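Local atomic coordinates of Gp26 (PDB entry 4JZ5), a protein that probably hydrolyses glycosidic bonds in the peptidoglycan of the Listeria cell wall, as the family 25 glycosyl hydrolase domain of a phage endolysin. Residues 82-86 / 122-126; 115-119 / 132-136. One frame throughout, in Å; residues are numbered along the deposited sequence.

Interaction 1 lies at the surface and interaction 2 is buried. Their centres are about 11 Å apart and they touch directly. Ala82 N lies 3.0 Å from Asp117 O, a probable hydrogen bond where strand 76-81 runs out beside strand 114-117. Ala82 CB packs 3.6 Å from Leu116 CD1. The Phe84 and Tyr118 rings also meet, with Phe84 CZ 3.5 Å from Tyr118 CE1 and the planes about 30° apart. Interaction 2 includes Asp117-Tyr118-Glu119, which matches the DXE motif of family 25. This motif marks the probable active site, as in relatives. Interaction 1 joins the loops that follow the two strands.

Interaction 1 of 2, residues 82-86 / 122-126; sequences ALFEG and KLKSG
Glu85 and Lys124 meet through both backbone and side chain. Lys124 N donates to Glu85 O at 2.9 Å, and the bond is nearly straight (168° at the hydrogen). The donor stands tilted from the plane of the carbonyl. Beside this bond the two side chains lie next to each other and point the same way. Lys124 CE rests 3.6 Å from Glu85 CD. The charges stay farther apart, with Lys124 NZ 4.2 Å from Glu85 OE2, so the attraction falls short of a salt bridge.

Both segments are loops that follow neighbouring parallel strands, 76-81 and 114-117, and lead into helices. They are thus adjacent beta-alpha loops of the family 25 barrel, here joined at the surface.

Lys122 bends over loop 82-86. Lys122 CB sits 3.4 Å from Leu83 O. Lys122 CG is also near Leu83 O and lies 4.0 Å from Leu83 CD2. Bends at chi2, chi3 and chi4 then curl CD and CE round. This brings Lys122 NZ within 2.9 Å of a water. That water donates to Leu83 O. A second water accepts from Lys122 N and donates to Phe84 O. Farther in, Leu123 CD2 approaches the edge of the Phe84 ring near its plane, 3.8 Å from Phe84 CD1, and the ring also touches Glu131 of helix 128-143.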
ATOM      1  N   ALA A  82      -0.141  -6.243   8.067  1.00  5.24           N
ATOM      2  CA  ALA A  82       0.635  -7.131   8.923  1.00  5.59           C
ATOM      3  C   ALA A  82      -0.018  -7.447  10.260  1.00  5.34           C
ATOM      4  O   ALA A  82      -0.530  -6.550  10.932  1.00  6.01           O
ATOM      5  CB  ALA A  82       1.983  -6.515   9.187  1.00  7.55           C
ATOM      6  N   LEU A  83       0.070  -8.716  10.645  1.00  5.37           N
ATOM      7  CA  LEU A  83      -0.413  -9.209  11.931  1.00  5.98           C
ATOM      8  C   LEU A  83       0.575 -10.216  12.528  1.00  5.57           C
ATOM      9  O   LEU A  83       0.207 -11.044  13.354  1.00  6.13           O
ATOM     10  CB  LEU A  83      -1.774  -9.876  11.753  1.00  5.99           C
ATOM     11  CG  LEU A  83      -2.889  -8.902  11.369  1.00  6.45           C
ATOM     12  CD1 LEU A  83      -4.142  -9.640  10.926  1.00  8.03           C
ATOM     13  CD2 LEU A  83      -3.206  -7.955  12.510  1.00  9.28           C
ATOM     14  N   PHE A  84       1.846 -10.143  12.142  1.00  5.48           N
ATOM     15  CA  PHE A  84       2.737 -11.261  12.424  1.00  6.25           C
ATOM     16  C   PHE A  84       3.197 -11.358  13.875  1.00  6.30           C
ATOM     17  O   PHE A  84       3.377 -10.360  14.574  1.00  6.66           O
ATOM     18  CB  PHE A  84       3.917 -11.347  11.435  1.00  5.91           C
ATOM     19  CG  PHE A  84       4.622 -10.043  11.134  1.00  5.28           C
ATOM     20  CD1 PHE A  84       5.409  -9.407  12.083  1.00  5.85           C
ATOM     21  CD2 PHE A  84       4.560  -9.496   9.871  1.00  5.55           C
ATOM     22  CE1 PHE A  84       6.091  -8.238  11.770  1.00  6.29           C
ATOM     23  CE2 PHE A  84       5.264  -8.340   9.553  1.00  5.06           C
ATOM     24  CZ  PHE A  84       6.023  -7.710  10.499  1.00  6.52           C
ATOM     25  N   GLU A  85       3.389 -12.595  14.309  1.00  6.47           N
ATOM     26  CA  GLU A  85       3.750 -12.895  15.689  1.00  6.95           C
ATOM     27  C   GLU A  85       5.254 -12.871  15.951  1.00  7.10           C
ATOM     28  O   GLU A  85       5.670 -12.941  17.106  1.00  7.51           O
ATOM     29  CB  GLU A  85       3.188 -14.270  16.085  1.00  7.44           C
ATOM     30  CG  GLU A  85       1.658 -14.300  16.122  1.00  7.53           C
ATOM     31  CD  GLU A  85       1.068 -15.583  16.662  1.00  8.28           C
ATOM     32  OE1 GLU A  85       1.833 -16.526  16.969  1.00  9.17           O
ATOM     33  OE2 GLU A  85      -0.185 -15.634  16.822  1.00  9.71           O
ATOM     34  N   GLY A  86       6.059 -12.777  14.893  1.00  7.10           N
ATOM     35  CA  GLY A  86       7.492 -12.962  14.997  1.00  7.27           C
ATOM     36  C   GLY A  86       7.886 -14.325  14.468  1.00  7.00           C
ATOM     37  O   GLY A  86       7.041 -15.127  14.088  1.00  8.00           O
ATOM     38  N   LYS A 122       1.516  -7.348  16.908  1.00  7.76           N
ATOM     39  CA  LYS A 122       1.032  -8.647  17.363  1.00  7.98           C
ATOM     40  C   LYS A 122       2.208  -9.540  17.765  1.00  8.01           C
ATOM     41  O   LYS A 122       2.039 -10.734  18.028  1.00  9.14           O
ATOM     42  CB  LYS A 122       0.202  -9.347  16.280  1.00  9.24           C
ATOM     43  CG  LYS A 122      -1.024  -8.554  15.810  1.00  9.86           C
ATOM     44  CD  LYS A 122      -2.030  -8.259  16.930  1.00 11.52           C
ATOM     45  CE  LYS A 122      -2.806  -9.491  17.390  1.00 10.50           C
ATOM     46  NZ  LYS A 122      -3.701 -10.037  16.340  1.00 10.96           N
ATOM     47  N   LEU A 123       3.408  -8.975  17.814  1.00  8.47           N
ATOM     48  CA  LEU A 123       4.595  -9.762  18.130  1.00  8.40           C
ATOM     49  C   LEU A 123       4.462 -10.414  19.493  1.00  8.62           C
ATOM     50  O   LEU A 123       4.114  -9.748  20.468  1.00  9.92           O
ATOM     51  CB  LEU A 123       5.840  -8.874  18.150  1.00  8.86           C
ATOM     52  CG  LEU A 123       6.241  -8.207  16.842  1.00  8.22           C
ATOM     53  CD1 LEU A 123       7.462  -7.318  17.071  1.00 10.39           C
ATOM     54  CD2 LEU A 123       6.519  -9.239  15.764  1.00  7.94           C
ATOM     55  N   LYS A 124       4.764 -11.705  19.586  1.00  9.57           N
ATOM     56  CA  LYS A 124       4.791 -12.375  20.883  1.00 10.34           C
ATOM     57  C   LYS A 124       6.007 -11.922  21.692  1.00 11.80           C
ATOM     58  O   LYS A 124       5.998 -11.919  22.922  1.00 14.03           O
ATOM     59  CB  LYS A 124       4.803 -13.898  20.730  1.00 11.64           C
ATOM     60  CG  LYS A 124       3.573 -14.486  20.055  1.00 13.56           C
ATOM     61  CD  LYS A 124       2.308 -14.258  20.850  1.00 15.89           C
ATOM     62  CE  LYS A 124       1.127 -14.997  20.234  1.00 14.39           C
ATOM     63  NZ  LYS A 124      -0.150 -14.585  20.866  1.00 22.27           N
ATOM     64  N   SER A 125       7.056 -11.556  20.975  1.00 10.47           N
ATOM     65  CA  SER A 125       8.240 -10.941  21.543  1.00 11.31           C
ATOM     66  C   SER A 125       8.999 -10.378  20.361  1.00 10.66           C
ATOM     67  O   SER A 125       8.644 -10.649  19.210  1.00 11.39           O
ATOM     68  CB  SER A 125       9.088 -11.974  22.285  1.00 13.39           C
ATOM     69  OG  SER A 125       9.558 -12.968  21.397  1.00 16.68           O
ATOM     70  N   GLY A 126      10.045  -9.606  20.642  1.00 11.24           N
ATOM     71  CA  GLY A 126      10.905  -9.114  19.591  1.00 11.39           C
ATOM     72  C   GLY A 126      10.707  -7.656  19.245  1.00  8.66           C
ATOM     73  O   GLY A 126       9.941  -6.941  19.895  1.00 10.95           O
TER
HETATM   74  O   HOH W   1      -1.945 -11.856  14.947  1.00  7.49           O
HETATM   75  O   HOH W   2       3.082  -7.646  14.518  1.00  6.30           O

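Interaction 2 of 2, residues 115-119 / 132-136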
ATOM      1  N   PHE A 115       4.058  -3.438  -0.670  1.00  4.29           N
ATOM      2  CA  PHE A 115       4.196  -2.710   0.587  1.00  4.45           C
ATOM      3  C   PHE A 115       3.844  -3.555   1.795  1.00  4.12           C
ATOM      4  O   PHE A 115       2.916  -4.362   1.769  1.00  4.56           O
ATOM      5  CB  PHE A 115       3.255  -1.504   0.611  1.00  4.21           C
ATOM      6  CG  PHE A 115       3.626  -0.426  -0.345  1.00  4.37           C
ATOM      7  CD1 PHE A 115       4.530   0.549   0.031  1.00  5.91           C
ATOM      8  CD2 PHE A 115       3.073  -0.359  -1.597  1.00  5.94           C
ATOM      9  CE1 PHE A 115       4.881   1.567  -0.833  1.00  7.73           C
ATOM     10  CE2 PHE A 115       3.434   0.662  -2.465  1.00  7.48           C
ATOM     11  CZ  PHE A 115       4.338   1.609  -2.075  1.00  8.66           C
ATOM     12  N   LEU A 116       4.595  -3.319   2.867  1.00  4.31           N
ATOM     13  CA  LEU A 116       4.253  -3.763   4.201  1.00  4.48           C
ATOM     14  C   LEU A 116       3.504  -2.629   4.910  1.00  4.35           C
ATOM     15  O   LEU A 116       4.062  -1.543   5.104  1.00  5.07           O
ATOM     16  CB  LEU A 116       5.527  -4.087   4.975  1.00  4.38           C
ATOM     17  CG  LEU A 116       5.365  -4.402   6.455  1.00  5.11           C
ATOM     18  CD1 LEU A 116       4.404  -5.549   6.661  1.00  5.91           C
ATOM     19  CD2 LEU A 116       6.709  -4.733   7.083  1.00  5.86           C
ATOM     20  N   ASP A 117       2.256  -2.885   5.300  1.00  4.57           N
ATOM     21  CA  ASP A 117       1.447  -1.962   6.104  1.00  4.66           C
ATOM     22  C   ASP A 117       1.539  -2.431   7.547  1.00  4.56           C
ATOM     23  O   ASP A 117       1.005  -3.502   7.905  1.00  5.31           O
ATOM     24  CB  ASP A 117       0.008  -2.026   5.563  1.00  5.67           C
ATOM     25  CG  ASP A 117      -1.008  -1.252   6.378  1.00  6.83           C
ATOM     26  OD1 ASP A 117      -0.765  -0.947   7.546  1.00  6.98           O
ATOM     27  OD2 ASP A 117      -2.097  -0.978   5.834  1.00  9.25           O
ATOM     28  N   TYR A 118       2.290  -1.686   8.358  1.00  5.17           N
ATOM     29  CA  TYR A 118       2.598  -2.115   9.719  1.00  5.71           C
ATOM     30  C   TYR A 118       2.118  -1.047  10.670  1.00  7.90           C
ATOM     31  O   TYR A 118       2.818  -0.034  10.854  1.00  8.37           O
ATOM     32  CB  TYR A 118       4.103  -2.386   9.936  1.00  7.42           C
ATOM     33  CG  TYR A 118       4.303  -3.197  11.190  1.00  6.48           C
ATOM     34  CD1 TYR A 118       4.199  -4.571  11.172  1.00  6.59           C
ATOM     35  CD2 TYR A 118       4.503  -2.588  12.410  1.00  7.63           C
ATOM     36  CE1 TYR A 118       4.309  -5.316  12.327  1.00  6.54           C
ATOM     37  CE2 TYR A 118       4.620  -3.326  13.571  1.00  7.15           C
ATOM     38  CZ  TYR A 118       4.501  -4.682  13.531  1.00  7.26           C
ATOM     39  OH  TYR A 118       4.609  -5.392  14.706  1.00  7.35           O
ATOM     40  N   GLU A 119       0.940  -1.252  11.256  1.00  7.44           N
ATOM     41  CA  GLU A 119       0.329  -0.206  12.066  1.00  9.27           C
ATOM     42  C   GLU A 119      -0.287  -0.715  13.372  1.00  8.65           C
ATOM     43  O   GLU A 119      -0.955   0.038  14.079  1.00  9.32           O
ATOM     44  CB  GLU A 119      -0.699   0.537  11.227  1.00 10.77           C
ATOM     45  CG  GLU A 119      -1.879  -0.298  10.808  1.00 10.35           C
ATOM     46  CD  GLU A 119      -2.814   0.454   9.840  1.00  9.21           C
ATOM     47  OE1 GLU A 119      -2.691   0.343   8.611  1.00  8.59           O
ATOM     48  OE2 GLU A 119      -3.723   1.167  10.317  1.00 12.70           O
ATOM     49  N   CYS A 132       9.878  -6.174  10.788  1.00  4.93           N
ATOM     50  CA  CYS A 132       9.544  -5.538   9.528  1.00  4.70           C
ATOM     51  C   CYS A 132      10.643  -5.803   8.506  1.00  4.68           C
ATOM     52  O   CYS A 132      10.358  -6.067   7.348  1.00  4.98           O
ATOM     53  CB  CYS A 132       9.347  -4.032   9.708  1.00  5.33           C
ATOM     54  SG  CYS A 132       7.784  -3.595  10.480  1.00  5.63           S
ATOM     55  N   GLN A 133      11.901  -5.706   8.932  1.00  5.09           N
ATOM     56  CA  GLN A 133      13.013  -5.949   8.024  1.00  5.39           C
ATOM     57  C   GLN A 133      13.008  -7.386   7.495  1.00  5.61           C
ATOM     58  O   GLN A 133      13.237  -7.605   6.298  1.00  5.68           O
ATOM     59  CB  GLN A 133      14.356  -5.650   8.693  1.00  5.51           C
ATOM     60  CG  GLN A 133      15.482  -5.564   7.674  1.00  5.52           C
ATOM     61  CD  GLN A 133      15.334  -4.337   6.823  1.00  5.52           C
ATOM     62  OE1 GLN A 133      15.403  -3.223   7.343  1.00  6.85           O
ATOM     63  NE2 GLN A 133      15.021  -4.506   5.550  1.00  6.55           N
ATOM     64  N   ARG A 134      12.765  -8.353   8.377  1.00  5.59           N
ATOM     65  CA  ARG A 134      12.687  -9.746   7.950  1.00  5.70           C
ATOM     66  C   ARG A 134      11.600  -9.934   6.901  1.00  5.35           C
ATOM     67  O   ARG A 134      11.814 -10.642   5.905  1.00  5.93           O
ATOM     68  CB  ARG A 134      12.453 -10.676   9.138  1.00  6.39           C
ATOM     69  CG  ARG A 134      13.608 -10.699  10.131  1.00  6.91           C
ATOM     70  CD  ARG A 134      13.282 -11.614  11.307  1.00  7.49           C
ATOM     71  NE  ARG A 134      13.216 -13.009  10.886  1.00  9.38           N
ATOM     72  CZ  ARG A 134      12.206 -13.843  11.101  1.00  8.55           C
ATOM     73  NH1 ARG A 134      11.124 -13.476  11.765  1.00  9.02           N
ATOM     74  NH2 ARG A 134      12.300 -15.078  10.630  1.00 10.25           N
ATOM     75  N   PHE A 135      10.442  -9.329   7.121  1.00  5.05           N
ATOM     76  CA  PHE A 135       9.349  -9.416   6.161  1.00  5.32           C
ATOM     77  C   PHE A 135       9.751  -8.847   4.802  1.00  4.72           C
ATOM     78  O   PHE A 135       9.582  -9.497   3.772  1.00  5.18           O
ATOM     79  CB  PHE A 135       8.138  -8.668   6.734  1.00  4.88           C
ATOM     80  CG  PHE A 135       6.928  -8.648   5.826  1.00  4.55           C
ATOM     81  CD1 PHE A 135       6.861  -7.790   4.742  1.00  4.81           C
ATOM     82  CD2 PHE A 135       5.846  -9.483   6.080  1.00  5.25           C
ATOM     83  CE1 PHE A 135       5.751  -7.777   3.914  1.00  4.98           C
ATOM     84  CE2 PHE A 135       4.727  -9.468   5.259  1.00  5.32           C
ATOM     85  CZ  PHE A 135       4.688  -8.613   4.173  1.00  5.48           C
ATOM     86  N   ILE A 136      10.264  -7.630   4.811  1.00  4.59           N
ATOM     87  CA  ILE A 136      10.613  -6.924   3.586  1.00  5.25           C
ATOM     88  C   ILE A 136      11.734  -7.645   2.837  1.00  5.44           C
ATOM     89  O   ILE A 136      11.638  -7.836   1.621  1.00  5.66           O
ATOM     90  CB  ILE A 136      10.967  -5.467   3.921  1.00  5.11           C
ATOM     91  CG1 ILE A 136       9.686  -4.722   4.342  1.00  5.39           C
ATOM     92  CG2 ILE A 136      11.684  -4.780   2.759  1.00  6.11           C
ATOM     93  CD1 ILE A 136       9.940  -3.375   4.962  1.00  8.12           C
TER
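Leu116 and Ile136 have the nearest CA atoms across the two segments, 7.1 Å apart. Strand 115-117 and helix 132-136 run roughly antiparallel, at 149° between their directions. Their axes come within 9.6 Å. Side chains make the whole contact, and every residue that touches is buried.

Leu116 is the strand's main contact with the helix. Its CG is anti to the backbone N (chi1 173°), which carries both methyls out to the helix. Leu116 CD1 sits over the centre of one face of the Phe135 ring, 3.8 Å from the centroid and close to the ring normal. This is a CH-pi contact. The other methyl, CD2, meets two residues one turn apart on the helix. Leu116 CD2 lies 3.7 Å from Cys132 SG and 4.0 Å from Ile136 CG1.

Cys132 also reaches Tyr118, just beyond the strand. Its sulfur stands over one face of the tyrosine ring, offset toward the rim on the side of CG. Cys132 SG is 3.6 Å from Tyr118 CG and 3.9 Å from the ring centroid, 23° off the normal. The sulfur thus touches both the Leu116 methyl and the tyrosine face, from directions roughly at right angles.

Other elements pack around it. Phe135 also packs on Ala94 and Leu97 of helix 87-106, and its ring meets that of His80. Asp117, next along the strand, instead touches Tyr79, Tyr81 and Tyr150.

The strand and helix begin the beta-alpha-beta unit that continues with strand 147-152. Leu116 of the strand, and Tyr118 just after it, point toward the helix, while Asp117 and Glu119, the acids of the probable DXE motif, do not touch it, consistent with the catalytic end of a family 25 barrel.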